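Local coordinates for leucyl aminopeptidase (Trypanosoma brucei brucei, PDB 5NTD), which probably removes N-terminal amino acids, leucine among them, from peptides as an M17 aminopeptidase, and binds two manganese ions and bestatin, at residues 404-409 and 495-500; 412-417 and 436-441. All blocks are in the same frame, centred on the assembly; numbering follows the deposited sequence.

Contact 1. Residues 404-409 and 495-500; sequences GAQGIA and DLAYPV. With BES (2-(3-amino-2-hydroxy-4-phenyl-butyrylamino)-4-methyl-pentanoic acid), chain B.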
ATOM      1  N   GLY G 404      -8.587  16.253   6.574  1.00 25.84           N
ATOM      2  CA  GLY G 404      -7.628  16.342   5.476  1.00 24.67           C
ATOM      3  C   GLY G 404      -8.267  16.905   4.196  1.00 24.81           C
ATOM      4  O   GLY G 404      -7.644  17.635   3.431  1.00 25.18           O
ATOM      5  N   ALA G 405      -9.536  16.620   4.005  1.00 23.97           N
ATOM      6  CA  ALA G 405     -10.316  17.203   2.902  1.00 24.48           C
ATOM      7  C   ALA G 405     -10.244  18.745   2.842  1.00 24.13           C
ATOM      8  O   ALA G 405     -10.276  19.331   1.777  1.00 22.53           O
ATOM      9  CB  ALA G 405     -11.789  16.766   2.995  1.00 24.75           C
ATOM     10  N   GLN G 406     -10.147  19.382   4.006  1.00 23.30           N
ATOM     11  CA  GLN G 406     -10.091  20.837   4.068  1.00 22.46           C
ATOM     12  C   GLN G 406      -8.933  21.371   3.246  1.00 23.05           C
ATOM     13  O   GLN G 406      -9.075  22.305   2.471  1.00 22.28           O
ATOM     14  CB  GLN G 406      -9.978  21.309   5.509  1.00 23.06           C
ATOM     15  CG  GLN G 406      -9.930  22.817   5.659  1.00 22.83           C
ATOM     16  CD  GLN G 406      -8.533  23.376   5.611  1.00 22.52           C
ATOM     17  OE1 GLN G 406      -7.675  23.028   6.426  1.00 23.50           O
ATOM     18  NE2 GLN G 406      -8.260  24.184   4.595  1.00 21.87           N
ATOM     19  N   GLY G 407      -7.769  20.761   3.411  1.00 22.93           N
ATOM     20  CA  GLY G 407      -6.588  21.174   2.653  1.00 23.77           C
ATOM     21  C   GLY G 407      -6.808  21.020   1.148  1.00 23.84           C
ATOM     22  O   GLY G 407      -6.446  21.860   0.343  1.00 23.77           O
ATOM     23  N   ILE G 408      -7.368  19.898   0.793  1.00 23.50           N
ATOM     24  CA  ILE G 408      -7.653  19.582  -0.615  1.00 23.23           C
ATOM     25  C   ILE G 408      -8.636  20.569  -1.211  1.00 22.53           C
ATOM     26  O   ILE G 408      -8.491  21.014  -2.341  1.00 21.65           O
ATOM     27  CB  ILE G 408      -8.179  18.127  -0.750  1.00 23.47           C
ATOM     28  CG1 ILE G 408      -7.018  17.142  -0.447  1.00 23.07           C
ATOM     29  CG2 ILE G 408      -8.740  17.874  -2.135  1.00 23.21           C
ATOM     30  CD1 ILE G 408      -7.462  15.720  -0.243  1.00 23.46           C
ATOM     31  N   ALA G 409      -9.616  20.915  -0.415  1.00 22.65           N
ATOM     32  CA  ALA G 409     -10.699  21.795  -0.871  1.00 23.50           C
ATOM     33  C   ALA G 409     -10.314  23.283  -0.918  1.00 23.65           C
ATOM     34  O   ALA G 409     -10.436  23.928  -1.956  1.00 25.05           O
ATOM     35  CB  ALA G 409     -11.945  21.600  -0.008  1.00 23.83           C
ATOM     36  N   ASP G 495     -13.300  24.817   9.624  1.00 25.77           N
ATOM     37  CA  ASP G 495     -12.354  23.711   9.487  1.00 24.81           C
ATOM     38  C   ASP G 495     -11.025  24.356   9.173  1.00 24.22           C
ATOM     39  O   ASP G 495     -10.806  24.877   8.079  1.00 26.82           O
ATOM     40  CB  ASP G 495     -12.770  22.732   8.388  1.00 24.22           C
ATOM     41  CG  ASP G 495     -11.983  21.415   8.441  1.00 24.73           C
ATOM     42  OD1 ASP G 495     -10.852  21.408   8.971  1.00 23.20           O
ATOM     43  OD2 ASP G 495     -12.498  20.396   7.925  1.00 25.13           O
ATOM     44  N   LEU G 496     -10.145  24.339  10.141  1.00 23.84           N
ATOM     45  CA  LEU G 496      -8.820  24.996  10.005  1.00 24.96           C
ATOM     46  C   LEU G 496      -7.631  24.031  10.162  1.00 23.29           C
ATOM     47  O   LEU G 496      -6.574  24.374  10.663  1.00 21.26           O
ATOM     48  CB  LEU G 496      -8.685  26.183  10.964  1.00 25.73           C
ATOM     49  CG  LEU G 496      -9.311  26.066  12.349  1.00 25.87           C
ATOM     50  CD1 LEU G 496      -8.688  24.954  13.164  1.00 26.87           C
ATOM     51  CD2 LEU G 496      -9.137  27.384  13.076  1.00 26.32           C
ATOM     52  N   ALA G 497      -7.843  22.837   9.651  1.00 23.42           N
ATOM     53  CA  ALA G 497      -6.826  21.759   9.698  1.00 24.27           C
ATOM     54  C   ALA G 497      -5.445  22.241   9.293  1.00 23.98           C
ATOM     55  O   ALA G 497      -4.468  22.015   9.972  1.00 24.54           O
ATOM     56  CB  ALA G 497      -7.256  20.563   8.851  1.00 23.84           C
ATOM     57  N   TYR G 498      -5.379  22.909   8.166  1.00 25.12           N
ATOM     58  CA  TYR G 498      -4.092  23.368   7.599  1.00 26.16           C
ATOM     59  C   TYR G 498      -3.647  24.814   7.928  1.00 26.11           C
ATOM     60  O   TYR G 498      -2.468  25.047   8.132  1.00 26.42           O
ATOM     61  CB  TYR G 498      -4.038  23.114   6.093  1.00 26.60           C
ATOM     62  CG  TYR G 498      -3.920  21.648   5.762  1.00 26.60           C
ATOM     63  CD1 TYR G 498      -5.046  20.848   5.674  1.00 26.58           C
ATOM     64  CD2 TYR G 498      -2.671  21.060   5.567  1.00 27.19           C
ATOM     65  CE1 TYR G 498      -4.944  19.504   5.390  1.00 27.23           C
ATOM     66  CE2 TYR G 498      -2.558  19.723   5.273  1.00 27.22           C
ATOM     67  CZ  TYR G 498      -3.701  18.950   5.188  1.00 27.90           C
ATOM     68  OH  TYR G 498      -3.588  17.604   4.915  1.00 30.17           O
ATOM     69  N   PRO G 499      -4.580  25.760   8.019  1.00 25.27           N
ATOM     70  CA  PRO G 499      -4.131  27.104   8.293  1.00 25.51           C
ATOM     71  C   PRO G 499      -3.461  27.340   9.653  1.00 25.34           C
ATOM     72  O   PRO G 499      -2.817  28.357   9.852  1.00 24.01           O
ATOM     73  CB  PRO G 499      -5.427  27.909   8.183  1.00 25.96           C
ATOM     74  CG  PRO G 499      -6.217  27.176   7.150  1.00 26.13           C
ATOM     75  CD  PRO G 499      -5.940  25.741   7.465  1.00 26.07           C
ATOM     76  N   VAL G 500      -3.662  26.409  10.584  1.00 25.14           N
ATOM     77  CA  VAL G 500      -3.044  26.513  11.913  1.00 24.52           C
ATOM     78  C   VAL G 500      -1.542  26.273  11.948  1.00 24.55           C
ATOM     79  O   VAL G 500      -0.913  26.435  12.982  1.00 24.19           O
ATOM     80  CB  VAL G 500      -3.704  25.627  12.972  1.00 24.72           C
ATOM     81  CG1 VAL G 500      -5.150  26.029  13.136  1.00 25.18           C
ATOM     82  CG2 VAL G 500      -3.551  24.146  12.661  1.00 24.14           C
TER
HETATM   83  N2  BES B 604      -7.289  15.656  13.171  1.00 35.92           N
HETATM   84  C1  BES B 604      -7.536  14.968  11.906  1.00 39.43           C
HETATM   85  C6  BES B 604      -7.637  15.926  10.693  1.00 39.14           C
HETATM   86  C7  BES B 604      -6.354  16.392  10.063  1.00 39.03           C
HETATM   87  C8  BES B 604      -5.665  17.483  10.574  1.00 40.10           C
HETATM   88  C12 BES B 604      -5.861  15.775   8.920  1.00 40.82           C
HETATM   89  C9  BES B 604      -4.483  17.922   9.983  1.00 39.64           C
HETATM   90  C11 BES B 604      -4.667  16.212   8.324  1.00 39.97           C
HETATM   91  C10 BES B 604      -3.972  17.280   8.857  1.00 39.53           C
HETATM   92  C2  BES B 604      -8.832  14.151  12.102  1.00 41.88           C
HETATM   93  O2  BES B 604      -9.063  13.717  13.478  1.00 40.28           O
HETATM   94  C3  BES B 604      -8.726  12.915  11.259  1.00 44.86           C
HETATM   95  O3  BES B 604      -8.178  11.949  11.841  1.00 44.29           O
HETATM   96  N1  BES B 604      -9.282  13.034  10.043  1.00 43.62           N
HETATM   97  C4  BES B 604      -9.328  12.010   9.042  1.00 48.69           C
HETATM   98  C13 BES B 604     -10.605  11.182   9.137  1.00 48.50           C
HETATM   99  C14 BES B 604     -10.567   9.856   8.378  1.00 49.29           C
HETATM  100  C15 BES B 604      -9.322   8.993   8.545  1.00 48.09           C
HETATM  101  C16 BES B 604     -11.732   8.999   8.808  1.00 51.66           C
HETATM  102  C5  BES B 604      -9.292  12.600   7.674  1.00 49.18           C
HETATM  103  O1  BES B 604      -8.605  12.028   6.828  1.00 54.68           O
HETATM  104  O4  BES B 604      -9.945  13.616   7.420  1.00 49.61           O
HETATM  105  O   HOH W   1      -5.158  16.796   2.931  1.00 38.79           O
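Q406 reaches from helix 404-410 toward strand 490-495 and the turn that follows it, and its atoms meet the end of that strand and the turn in succession. CB lies 3.6 Å from D495 CG, against a carboxylate whose oxygens bond to T403 OG1 and the backbone N of L402. CG, anti to the backbone N (chi1 -179°), packs 3.3 Å from D495 O. A bend at chi2 then carries the amide toward A497-P499. OE1 accepts a nearly linear bond from Y498 N (2.9 Å, 162° at the hydrogen), with the donor almost in line with the C=O. The same oxygen lies in the plane of the Y498 ring, at its edge, and 3.4 Å from P499 CD. NE2 donates to T410 OG1 and G411 O, which fixes the amide's rotation. Where G407 has no side chain, its CA sits 3.4 Å from Y498 CD1. Farther out, one water joins G404 O to Y498 OH, each at 2.7 Å, while G404 N binds bestatin O4 and A497 CB nears the inhibitor's phenyl ring. V472 of helix 471-480 touches both A405 and D495, and A405 and I408 pack against I408 and A405 of the second subunit.

Contact 2. Residues 412-417 and 436-441; sequences RHHAGL and GETCFP
H414 lays one face of its imidazole over T438, whose OG1 stands 3.5 Å above the ring plane and over the ring centre. At the ring's edge, CD2 comes within 3.3 Å of C439 O, and NE2 is bonded to N114 O, so the ring is held both across its face and at its rim. T438 OG1 does not spend its proton on the ring: with chi1 at 46° the hydroxyl is directed across to the other segment and donates over 2.8 Å to O of H413, the residue before H414, from above the carbonyl plane. Beyond this pair the backbones run as parallel strands. A415 N donates to T438 O at 3.1 Å; F440 N then bonds to A415 O, and L417 N to F440 O. A415, L417 and C439 share one face of the sheet, where L417 CG meets C439 CB at 3.7 Å and A415 CB lies 4.0 Å from C439 SG. M428 and L429 of helix 422-435 also touch L417. F440 turns to the other face, and its CB approaches H414 CB at 4.1 Å. The short strand axes come within 4.5 Å of each other at 35°. Parallel neighbours joined through an intervening helix make strand 415-419, helix 422-435 and strand 439-441 a beta-alpha-beta unit at one end, within this chain, of the mixed sheet of the M17 catalytic domain.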
ATOM      1  N   ARG G 412      -4.013  25.661   2.128  1.00 26.09           N
ATOM      2  CA  ARG G 412      -3.210  25.848   3.344  1.00 29.34           C
ATOM      3  C   ARG G 412      -3.471  27.174   4.060  1.00 28.12           C
ATOM      4  O   ARG G 412      -3.170  27.302   5.224  1.00 27.00           O
ATOM      5  CB  ARG G 412      -1.704  25.714   3.026  1.00 32.63           C
ATOM      6  CG  ARG G 412      -1.248  24.425   2.341  1.00 36.02           C
ATOM      7  CD  ARG G 412      -1.324  23.331   3.333  1.00 40.43           C
ATOM      8  NE  ARG G 412      -0.631  22.115   2.930  1.00 47.60           N
ATOM      9  CZ  ARG G 412       0.508  21.673   3.457  1.00 49.52           C
ATOM     10  NH1 ARG G 412       1.137  22.337   4.432  1.00 49.82           N
ATOM     11  NH2 ARG G 412       1.030  20.550   2.991  1.00 49.90           N
ATOM     12  N   HIS G 413      -4.056  28.139   3.357  1.00 27.65           N
ATOM     13  CA  HIS G 413      -4.221  29.505   3.881  1.00 29.22           C
ATOM     14  C   HIS G 413      -5.627  29.914   4.178  1.00 28.04           C
ATOM     15  O   HIS G 413      -5.845  30.937   4.792  1.00 28.48           O
ATOM     16  CB  HIS G 413      -3.592  30.539   2.950  1.00 31.32           C
ATOM     17  CG  HIS G 413      -2.189  30.206   2.585  1.00 35.96           C
ATOM     18  ND1 HIS G 413      -1.881  29.380   1.527  1.00 38.98           N
ATOM     19  CD2 HIS G 413      -1.013  30.525   3.170  1.00 38.71           C
ATOM     20  CE1 HIS G 413      -0.573  29.226   1.460  1.00 39.63           C
ATOM     21  NE2 HIS G 413      -0.025  29.908   2.445  1.00 40.43           N
ATOM     22  N   HIS G 414      -6.566  29.140   3.704  1.00 26.54           N
ATOM     23  CA  HIS G 414      -7.977  29.461   3.868  1.00 26.28           C
ATOM     24  C   HIS G 414      -8.701  28.363   4.633  1.00 26.67           C
ATOM     25  O   HIS G 414      -8.826  27.243   4.135  1.00 25.98           O
ATOM     26  CB  HIS G 414      -8.671  29.618   2.522  1.00 26.33           C
ATOM     27  CG  HIS G 414      -8.258  30.837   1.764  1.00 26.24           C
ATOM     28  ND1 HIS G 414      -7.063  30.925   1.086  1.00 25.63           N
ATOM     29  CD2 HIS G 414      -8.888  32.011   1.574  1.00 25.49           C
ATOM     30  CE1 HIS G 414      -6.979  32.103   0.516  1.00 25.30           C
ATOM     31  NE2 HIS G 414      -8.067  32.784   0.803  1.00 25.21           N
ATOM     32  N   ALA G 415      -9.191  28.705   5.815  1.00 25.27           N
ATOM     33  CA  ALA G 415     -10.025  27.803   6.575  1.00 25.50           C
ATOM     34  C   ALA G 415     -11.351  27.624   5.853  1.00 26.38           C
ATOM     35  O   ALA G 415     -11.904  28.556   5.273  1.00 28.10           O
ATOM     36  CB  ALA G 415     -10.267  28.335   7.966  1.00 25.60           C
ATOM     37  N   GLY G 416     -11.870  26.422   5.904  1.00 25.83           N
ATOM     38  CA  GLY G 416     -13.149  26.121   5.253  1.00 26.04           C
ATOM     39  C   GLY G 416     -14.321  26.482   6.158  1.00 25.33           C
ATOM     40  O   GLY G 416     -14.317  26.143   7.328  1.00 24.99           O
ATOM     41  N   LEU G 417     -15.320  27.115   5.580  1.00 24.74           N
ATOM     42  CA  LEU G 417     -16.549  27.453   6.298  1.00 25.70           C
ATOM     43  C   LEU G 417     -17.777  26.664   5.846  1.00 25.46           C
ATOM     44  O   LEU G 417     -18.173  26.722   4.690  1.00 25.32           O
ATOM     45  CB  LEU G 417     -16.870  28.943   6.157  1.00 26.12           C
ATOM     46  CG  LEU G 417     -15.796  29.935   6.594  1.00 26.26           C
ATOM     47  CD1 LEU G 417     -16.325  31.358   6.431  1.00 26.27           C
ATOM     48  CD2 LEU G 417     -15.358  29.688   8.025  1.00 26.35           C
ATOM     49  N   GLY G 436      -6.724  39.119   7.900  1.00 25.80           N
ATOM     50  CA  GLY G 436      -5.664  38.335   7.219  1.00 24.60           C
ATOM     51  C   GLY G 436      -5.783  36.815   7.403  1.00 23.78           C
ATOM     52  O   GLY G 436      -5.135  36.041   6.710  1.00 23.20           O
ATOM     53  N   GLU G 437      -6.597  36.406   8.374  1.00 23.47           N
ATOM     54  CA  GLU G 437      -6.807  34.974   8.718  1.00 22.69           C
ATOM     55  C   GLU G 437      -7.943  34.439   7.863  1.00 22.63           C
ATOM     56  O   GLU G 437      -9.093  34.293   8.287  1.00 23.35           O
ATOM     57  CB  GLU G 437      -6.989  34.802  10.211  1.00 22.90           C
ATOM     58  CG  GLU G 437      -5.691  35.193  10.924  1.00 23.22           C
ATOM     59  CD  GLU G 437      -5.678  35.048  12.425  1.00 22.95           C
ATOM     60  OE1 GLU G 437      -6.703  34.665  12.998  1.00 23.41           O
ATOM     61  OE2 GLU G 437      -4.602  35.321  13.026  1.00 24.16           O
ATOM     62  N   THR G 438      -7.602  34.245   6.599  1.00 22.47           N
ATOM     63  CA  THR G 438      -8.588  34.102   5.517  1.00 22.83           C
ATOM     64  C   THR G 438      -9.345  32.770   5.563  1.00 23.02           C
ATOM     65  O   THR G 438      -8.827  31.790   6.026  1.00 23.71           O
ATOM     66  CB  THR G 438      -7.949  34.229   4.130  1.00 22.86           C
ATOM     67  OG1 THR G 438      -6.770  33.436   4.092  1.00 22.91           O
ATOM     68  CG2 THR G 438      -7.579  35.662   3.844  1.00 22.79           C
ATOM     69  N   CYS G 439     -10.583  32.817   5.101  1.00 23.45           N
ATOM     70  CA  CYS G 439     -11.482  31.693   4.993  1.00 24.05           C
ATOM     71  C   CYS G 439     -12.055  31.568   3.588  1.00 24.40           C
ATOM     72  O   CYS G 439     -11.965  32.479   2.777  1.00 24.33           O
ATOM     73  CB  CYS G 439     -12.647  31.788   6.012  1.00 24.17           C
ATOM     74  SG  CYS G 439     -12.091  31.934   7.709  1.00 25.75           S
ATOM     75  N   PHE G 440     -12.700  30.433   3.345  1.00 24.55           N
ATOM     76  CA  PHE G 440     -13.454  30.220   2.098  1.00 23.90           C
ATOM     77  C   PHE G 440     -14.568  29.217   2.340  1.00 24.59           C
ATOM     78  O   PHE G 440     -14.395  28.272   3.104  1.00 24.08           O
ATOM     79  CB  PHE G 440     -12.524  29.748   0.986  1.00 23.87           C
ATOM     80  CG  PHE G 440     -13.152  29.831  -0.363  1.00 23.86           C
ATOM     81  CD1 PHE G 440     -13.270  31.083  -1.010  1.00 23.68           C
ATOM     82  CD2 PHE G 440     -13.745  28.731  -0.934  1.00 22.79           C
ATOM     83  CE1 PHE G 440     -13.899  31.186  -2.236  1.00 23.74           C
ATOM     84  CE2 PHE G 440     -14.396  28.833  -2.148  1.00 23.32           C
ATOM     85  CZ  PHE G 440     -14.467  30.050  -2.812  1.00 23.47           C
ATOM     86  N   PRO G 441     -15.755  29.437   1.744  1.00 25.03           N
ATOM     87  CA  PRO G 441     -16.848  28.515   2.027  1.00 24.71           C
ATOM     88  C   PRO G 441     -16.721  27.162   1.379  1.00 25.64           C
ATOM     89  O   PRO G 441     -16.138  27.020   0.288  1.00 26.48           O
ATOM     90  CB  PRO G 441     -18.079  29.201   1.450  1.00 24.38           C
ATOM     91  CG  PRO G 441     -17.611  30.398   0.742  1.00 25.10           C
ATOM     92  CD  PRO G 441     -16.134  30.479   0.792  1.00 25.06           C
TER

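How the contacts relate
Contacts 1 and 2 lie with their centres about 9 Å apart. Helix 404-410 and strand 415-419 are consecutive in the chain, contact 2 is nested between the two halves of contact 1, and the two contacts touch directly. Strand 415-419 pairs antiparallel with strand 490-495: D495 N and G416 O are 2.8 Å apart, a probable hydrogen bond, and A415 CB packs 3.5 Å from D495 O. Q406 NE2 packs 3.1 Å from H414 O, and Y498 CD2 meets R412 CD at 3.5 Å. They differ in their distance from the active site: contact 1 lines the bestatin pocket, with the A497 side chain about 8 Å from a manganese ion, whereas the A415 side chain of contact 2 is about 12 Å from bestatin. Both contacts also touch the second subunit.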